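Local coordinates for beta-1,4-mannanase (Cryptopygus antarcticus, PDB 4OOU), which hydrolyses internal beta-1,4-mannosidic linkages in mannans, galactomannans and glucomannans, releasing mainly short manno-oligosaccharides, at residues Ala314-Lys328 with Cys349-Leu363. Numbering follows the deposited sequence.
Sequences ASVCSQNEGIQNLYK and CSDTYSNQMYGMQAL
Over one face of the Y358 ring lies the carboxamide of Q324, NE2 riding 3.3 Å above the ring plane toward its rim, with the two planes 21° apart. From that stacked position the same amide donates an almost straight N-H bond (176°) to the backbone O of Y358, 3.1 Å from Q324 NE2, reaching it from above the carbonyl plane. With its first torsion extended away from the backbone N, the Y358 side chain carries its ring alongside the glutamine. The Y327 ring lies flat against the backbone of helix 353-361, one face taking the peptide N of M360 and the carbonyl O of G359, while its hydroxyl is hydrogen-bonded to G41 O of barrel strand 35-43. G359 makes this possible: its bare CA lies 3.4 Å from Y327 CE2, and the axes of the two helical segments approach to 7.9 Å at 43°. Nearer the catalytic end of this TIM barrel, the D351 carboxylate receives S315 N on the syn lone pair of OD2 (2.8 Å), while OD1 takes weaker bonds from S315 OG and V316 N. Beyond it the C317-C349 disulfide joins the loop after A314 to the one leading into helix 353-361, with C349 beside substrate-binding Y282. Several donors thus converge on one carboxylate, probably favouring its ionised form; with the disulfide, they probably help to fix the adjoining 346-350 loop, inferred to stabilise the transition state.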
loop_
_atom_site.group_PDB
_atom_site.type_symbol
_atom_site.label_atom_id
_atom_site.label_comp_id
_atom_site.label_asym_id
_atom_site.label_seq_id
_atom_site.Cartn_x
_atom_site.Cartn_y
_atom_site.Cartn_z
ATOM N N ALA A 314 1.443 14.789 -0.117
ATOM C CA ALA A 314 0.486 15.849 0.175
ATOM C C ALA A 314 0.942 17.245 -0.248
ATOM O O ALA A 314 2.088 17.607 0.012
ATOM C CB ALA A 314 0.167 15.843 1.656
ATOM N N SER A 315 0.024 18.016 -0.874
ATOM C CA SER A 315 0.262 19.425 -1.335
ATOM C C SER A 315 0.953 20.231 -0.286
ATOM O O SER A 315 1.830 21.025 -0.565
ATOM C CB SER A 315 -1.041 20.200 -1.580
ATOM O OG SER A 315 -2.062 19.390 -2.103
ATOM N N VAL A 316 0.500 19.995 0.927
ATOM C CA VAL A 316 0.779 20.805 2.055
ATOM C C VAL A 316 2.140 20.413 2.714
ATOM O O VAL A 316 2.650 21.131 3.590
ATOM C CB VAL A 316 -0.469 20.727 2.970
ATOM C CG1 VAL A 316 -0.451 19.448 3.795
ATOM C CG2 VAL A 316 -0.617 21.984 3.824
ATOM N N CYS A 317 2.719 19.283 2.280
ATOM C CA CYS A 317 4.139 18.996 2.459
ATOM C C CYS A 317 4.767 18.675 1.121
ATOM O O CYS A 317 5.096 17.530 0.799
ATOM C CB CYS A 317 4.335 17.885 3.468
ATOM S SG CYS A 317 3.588 18.433 5.001
ATOM N N SER A 318 4.915 19.722 0.329
ATOM C CA SER A 318 5.479 19.622 -0.975
ATOM C C SER A 318 6.348 20.839 -1.143
ATOM O O SER A 318 6.724 21.472 -0.145
ATOM C CB SER A 318 4.332 19.624 -1.988
ATOM O OG SER A 318 3.508 20.778 -1.888
ATOM N N GLN A 319 6.669 21.185 -2.390
ATOM C CA GLN A 319 7.355 22.473 -2.693
ATOM C C GLN A 319 6.427 23.522 -3.365
ATOM O O GLN A 319 6.825 24.235 -4.283
ATOM C CB GLN A 319 8.613 22.204 -3.529
ATOM C CG GLN A 319 9.841 21.909 -2.680
ATOM C CD GLN A 319 11.052 21.687 -3.544
ATOM O OE1 GLN A 319 11.015 21.983 -4.738
ATOM N NE2 GLN A 319 12.121 21.137 -2.972
ATOM N N ASN A 320 5.196 23.601 -2.875
ATOM C CA ASN A 320 4.116 24.383 -3.502
ATOM C C ASN A 320 3.848 24.223 -4.985
ATOM O O ASN A 320 3.300 25.122 -5.597
ATOM C CB ASN A 320 4.254 25.876 -3.199
ATOM C CG ASN A 320 3.328 26.289 -2.109
ATOM O OD1 ASN A 320 3.640 26.084 -0.932
ATOM N ND2 ASN A 320 2.148 26.809 -2.476
ATOM N N GLU A 321 4.179 23.096 -5.572
ATOM C CA GLU A 321 3.882 22.967 -6.980
ATOM C C GLU A 321 2.342 23.134 -7.239
ATOM O O GLU A 321 1.937 23.591 -8.311
ATOM C CB GLU A 321 4.387 21.630 -7.531
ATOM C CG GLU A 321 5.891 21.464 -7.526
ATOM C CD GLU A 321 6.451 20.788 -6.278
ATOM O OE1 GLU A 321 7.521 20.135 -6.431
ATOM O OE2 GLU A 321 5.840 20.903 -5.177
ATOM N N GLY A 322 1.516 22.780 -6.251
ATOM C CA GLY A 322 0.049 22.804 -6.397
ATOM C C GLY A 322 -0.469 21.410 -6.737
ATOM O O GLY A 322 -0.012 20.802 -7.715
ATOM N N ILE A 323 -1.402 20.895 -5.935
ATOM C CA ILE A 323 -1.916 19.522 -6.113
ATOM C C ILE A 323 -2.010 19.065 -7.530
ATOM O O ILE A 323 -1.598 17.962 -7.819
ATOM C CB ILE A 323 -3.356 19.308 -5.652
ATOM C CG1 ILE A 323 -3.956 20.640 -5.243
ATOM C CG2 ILE A 323 -3.455 18.143 -4.630
ATOM C CD1 ILE A 323 -5.455 20.601 -5.242
ATOM N N GLN A 324 -2.588 19.873 -8.413
ATOM C CA GLN A 324 -2.837 19.369 -9.767
ATOM C C GLN A 324 -1.545 19.156 -10.548
ATOM O O GLN A 324 -1.460 18.231 -11.336
ATOM C CB GLN A 324 -3.790 20.268 -10.571
ATOM C CG GLN A 324 -5.227 20.284 -10.078
ATOM C CD GLN A 324 -6.187 20.815 -11.119
ATOM O OE1 GLN A 324 -5.824 21.631 -11.981
ATOM N NE2 GLN A 324 -7.424 20.342 -11.059
ATOM N N ASN A 325 -0.547 20.014 -10.361
ATOM C CA ASN A 325 0.690 19.840 -11.108
ATOM C C ASN A 325 1.434 18.622 -10.592
ATOM O O ASN A 325 2.182 17.970 -11.331
ATOM C CB ASN A 325 1.533 21.102 -11.030
ATOM C CG ASN A 325 0.755 22.327 -11.460
ATOM O OD1 ASN A 325 0.069 22.318 -12.492
ATOM N ND2 ASN A 325 0.804 23.361 -10.645
ATOM N N LEU A 326 1.208 18.333 -9.315
ATOM C CA LEU A 326 1.704 17.129 -8.653
ATOM C C LEU A 326 1.099 15.880 -9.311
ATOM O O LEU A 326 1.825 14.989 -9.732
ATOM C CB LEU A 326 1.374 17.189 -7.142
ATOM C CG LEU A 326 2.499 17.586 -6.163
ATOM C CD1 LEU A 326 3.700 18.152 -6.900
ATOM C CD2 LEU A 326 2.090 18.535 -5.045
ATOM N N TYR A 327 -0.225 15.836 -9.414
ATOM C CA TYR A 327 -0.882 14.726 -10.076
ATOM C C TYR A 327 -0.320 14.587 -11.484
ATOM O O TYR A 327 0.087 13.475 -11.902
ATOM C CB TYR A 327 -2.406 14.896 -10.109
ATOM C CG TYR A 327 -3.131 14.327 -8.894
ATOM C CD1 TYR A 327 -3.433 12.976 -8.829
ATOM C CD2 TYR A 327 -3.533 15.140 -7.830
ATOM C CE1 TYR A 327 -4.078 12.432 -7.745
ATOM C CE2 TYR A 327 -4.170 14.592 -6.733
ATOM C CZ TYR A 327 -4.442 13.230 -6.705
ATOM O OH TYR A 327 -5.096 12.633 -5.645
ATOM N N LYS A 328 -0.275 15.720 -12.184
ATOM C CA LYS A 328 0.250 15.795 -13.546
ATOM C C LYS A 328 1.734 15.444 -13.669
ATOM O O LYS A 328 2.130 14.825 -14.656
ATOM C CB LYS A 328 -0.044 17.163 -14.183
ATOM C CG LYS A 328 -1.300 17.139 -15.061
ATOM C CD LYS A 328 -1.607 18.488 -15.698
ATOM C CE LYS A 328 -2.062 19.501 -14.659
ATOM N NZ LYS A 328 -2.810 20.620 -15.289
ATOM N N CYS A 349 0.851 16.520 7.837
ATOM C CA CYS A 349 1.004 16.467 6.387
ATOM C C CYS A 349 -0.182 15.752 5.762
ATOM O O CYS A 349 -0.020 14.720 5.132
ATOM C CB CYS A 349 2.354 15.828 5.989
ATOM S SG CYS A 349 3.802 16.913 6.277
ATOM N N SER A 350 -1.376 16.298 5.989
ATOM C CA SER A 350 -2.594 15.821 5.334
ATOM C C SER A 350 -3.287 16.942 4.620
ATOM O O SER A 350 -3.514 18.021 5.172
ATOM C CB SER A 350 -3.605 15.213 6.314
ATOM O OG SER A 350 -4.839 14.916 5.654
ATOM N N ASP A 351 -3.656 16.669 3.384
ATOM C CA ASP A 351 -4.448 17.609 2.627
ATOM C C ASP A 351 -5.891 17.596 3.082
ATOM O O ASP A 351 -6.360 16.738 3.854
ATOM C CB ASP A 351 -4.367 17.311 1.120
ATOM C CG ASP A 351 -3.035 17.714 0.513
ATOM O OD1 ASP A 351 -2.562 18.861 0.774
ATOM O OD2 ASP A 351 -2.481 16.897 -0.248
ATOM N N THR A 352 -6.564 18.613 2.598
ATOM C CA THR A 352 -7.992 18.800 2.711
ATOM C C THR A 352 -8.702 17.763 1.855
ATOM O O THR A 352 -8.276 17.576 0.730
ATOM C CB THR A 352 -8.214 20.207 2.166
ATOM O OG1 THR A 352 -8.105 21.108 3.261
ATOM C CG2 THR A 352 -9.485 20.389 1.555
ATOM N N TYR A 353 -9.771 17.109 2.309
ATOM C CA TYR A 353 -10.510 16.226 1.354
ATOM C C TYR A 353 -10.913 16.976 0.077
ATOM O O TYR A 353 -11.046 16.409 -1.003
ATOM C CB TYR A 353 -11.746 15.546 1.981
ATOM C CG TYR A 353 -12.973 16.428 2.186
ATOM C CD1 TYR A 353 -13.757 16.853 1.104
ATOM C CD2 TYR A 353 -13.376 16.787 3.455
ATOM C CE1 TYR A 353 -14.882 17.654 1.289
ATOM C CE2 TYR A 353 -14.491 17.602 3.656
ATOM C CZ TYR A 353 -15.248 18.035 2.582
ATOM O OH TYR A 353 -16.368 18.825 2.831
ATOM N N SER A 354 -11.143 18.264 0.220
ATOM C CA SER A 354 -11.544 19.101 -0.896
ATOM C C SER A 354 -10.515 19.281 -2.014
ATOM O O SER A 354 -10.812 19.127 -3.196
ATOM C CB SER A 354 -11.990 20.475 -0.379
ATOM O OG SER A 354 -13.383 20.532 -0.415
ATOM N N ASN A 355 -9.314 19.678 -1.687
ATOM C CA ASN A 355 -8.440 19.924 -2.769
ATOM C C ASN A 355 -7.736 18.610 -3.135
ATOM O O ASN A 355 -7.290 18.440 -4.254
ATOM C CB ASN A 355 -7.597 21.219 -2.558
ATOM C CG ASN A 355 -6.212 20.974 -2.020
ATOM O OD1 ASN A 355 -5.260 21.402 -2.610
ATOM N ND2 ASN A 355 -6.106 20.356 -0.884
ATOM N N GLN A 356 -7.736 17.627 -2.255
ATOM C CA GLN A 356 -7.570 16.265 -2.776
ATOM C C GLN A 356 -8.540 15.948 -3.925
ATOM O O GLN A 356 -8.117 15.297 -4.891
ATOM C CB GLN A 356 -7.699 15.222 -1.696
ATOM C CG GLN A 356 -6.469 15.194 -0.832
ATOM C CD GLN A 356 -6.568 14.170 0.244
ATOM O OE1 GLN A 356 -6.295 12.982 0.016
ATOM N NE2 GLN A 356 -6.968 14.614 1.430
ATOM N N MET A 357 -9.793 16.422 -3.859
ATOM C CA MET A 357 -10.724 16.235 -4.997
ATOM C C MET A 357 -10.315 17.090 -6.197
ATOM O O MET A 357 -10.370 16.638 -7.347
ATOM C CB MET A 357 -12.174 16.517 -4.609
ATOM C CG MET A 357 -12.809 15.481 -3.701
ATOM S SD MET A 357 -14.592 15.714 -3.518
ATOM C CE MET A 357 -14.691 16.690 -2.035
ATOM N N TYR A 358 -9.883 18.319 -5.922
ATOM C CA TYR A 358 -9.395 19.215 -6.958
ATOM C C TYR A 358 -8.290 18.483 -7.695
ATOM O O TYR A 358 -8.348 18.334 -8.907
ATOM C CB TYR A 358 -8.900 20.550 -6.359
ATOM C CG TYR A 358 -8.523 21.648 -7.367
ATOM C CD1 TYR A 358 -9.277 21.874 -8.512
ATOM C CD2 TYR A 358 -7.431 22.489 -7.138
ATOM C CE1 TYR A 358 -8.924 22.868 -9.417
ATOM C CE2 TYR A 358 -7.072 23.489 -8.026
ATOM C CZ TYR A 358 -7.818 23.679 -9.173
ATOM O OH TYR A 358 -7.476 24.689 -10.064
ATOM N N GLY A 359 -7.305 18.009 -6.943
ATOM C CA GLY A 359 -6.200 17.260 -7.497
ATOM C C GLY A 359 -6.620 16.163 -8.459
ATOM O O GLY A 359 -6.137 16.128 -9.596
ATOM N N MET A 360 -7.521 15.277 -8.047
ATOM C CA MET A 360 -7.894 14.168 -8.946
ATOM C C MET A 360 -8.494 14.676 -10.268
ATOM O O MET A 360 -8.294 14.049 -11.322
ATOM C CB MET A 360 -8.857 13.186 -8.261
ATOM C CG MET A 360 -8.169 12.192 -7.333
ATOM S SD MET A 360 -9.273 11.216 -6.319
ATOM C CE MET A 360 -9.848 12.485 -5.202
ATOM N N GLN A 361 -9.227 15.802 -10.207
ATOM C CA GLN A 361 -9.835 16.389 -11.402
ATOM C C GLN A 361 -8.761 16.646 -12.454
ATOM O O GLN A 361 -9.031 16.596 -13.660
ATOM C CB GLN A 361 -10.553 17.712 -11.097
ATOM C CG GLN A 361 -11.972 17.585 -10.562
ATOM C CD GLN A 361 -12.496 18.885 -9.943
ATOM O OE1 GLN A 361 -12.243 19.987 -10.457
ATOM N NE2 GLN A 361 -13.217 18.761 -8.820
ATOM N N ALA A 362 -7.538 16.932 -12.011
ATOM C CA ALA A 362 -6.490 17.217 -12.964
ATOM C C ALA A 362 -6.352 16.074 -13.955
ATOM O O ALA A 362 -5.895 16.286 -15.075
ATOM C CB ALA A 362 -5.157 17.471 -12.265
ATOM N N LEU A 363 -6.701 14.858 -13.567
ATOM C CA LEU A 363 -6.564 13.764 -14.537
ATOM C C LEU A 363 -7.900 13.183 -15.064
ATOM O O LEU A 363 -7.885 12.176 -15.749
ATOM C CB LEU A 363 -5.644 12.666 -13.979
ATOM C CG LEU A 363 -4.230 13.110 -13.550
ATOM C CD1 LEU A 363 -3.553 12.023 -12.722
ATOM C CD2 LEU A 363 -3.356 13.483 -14.754
#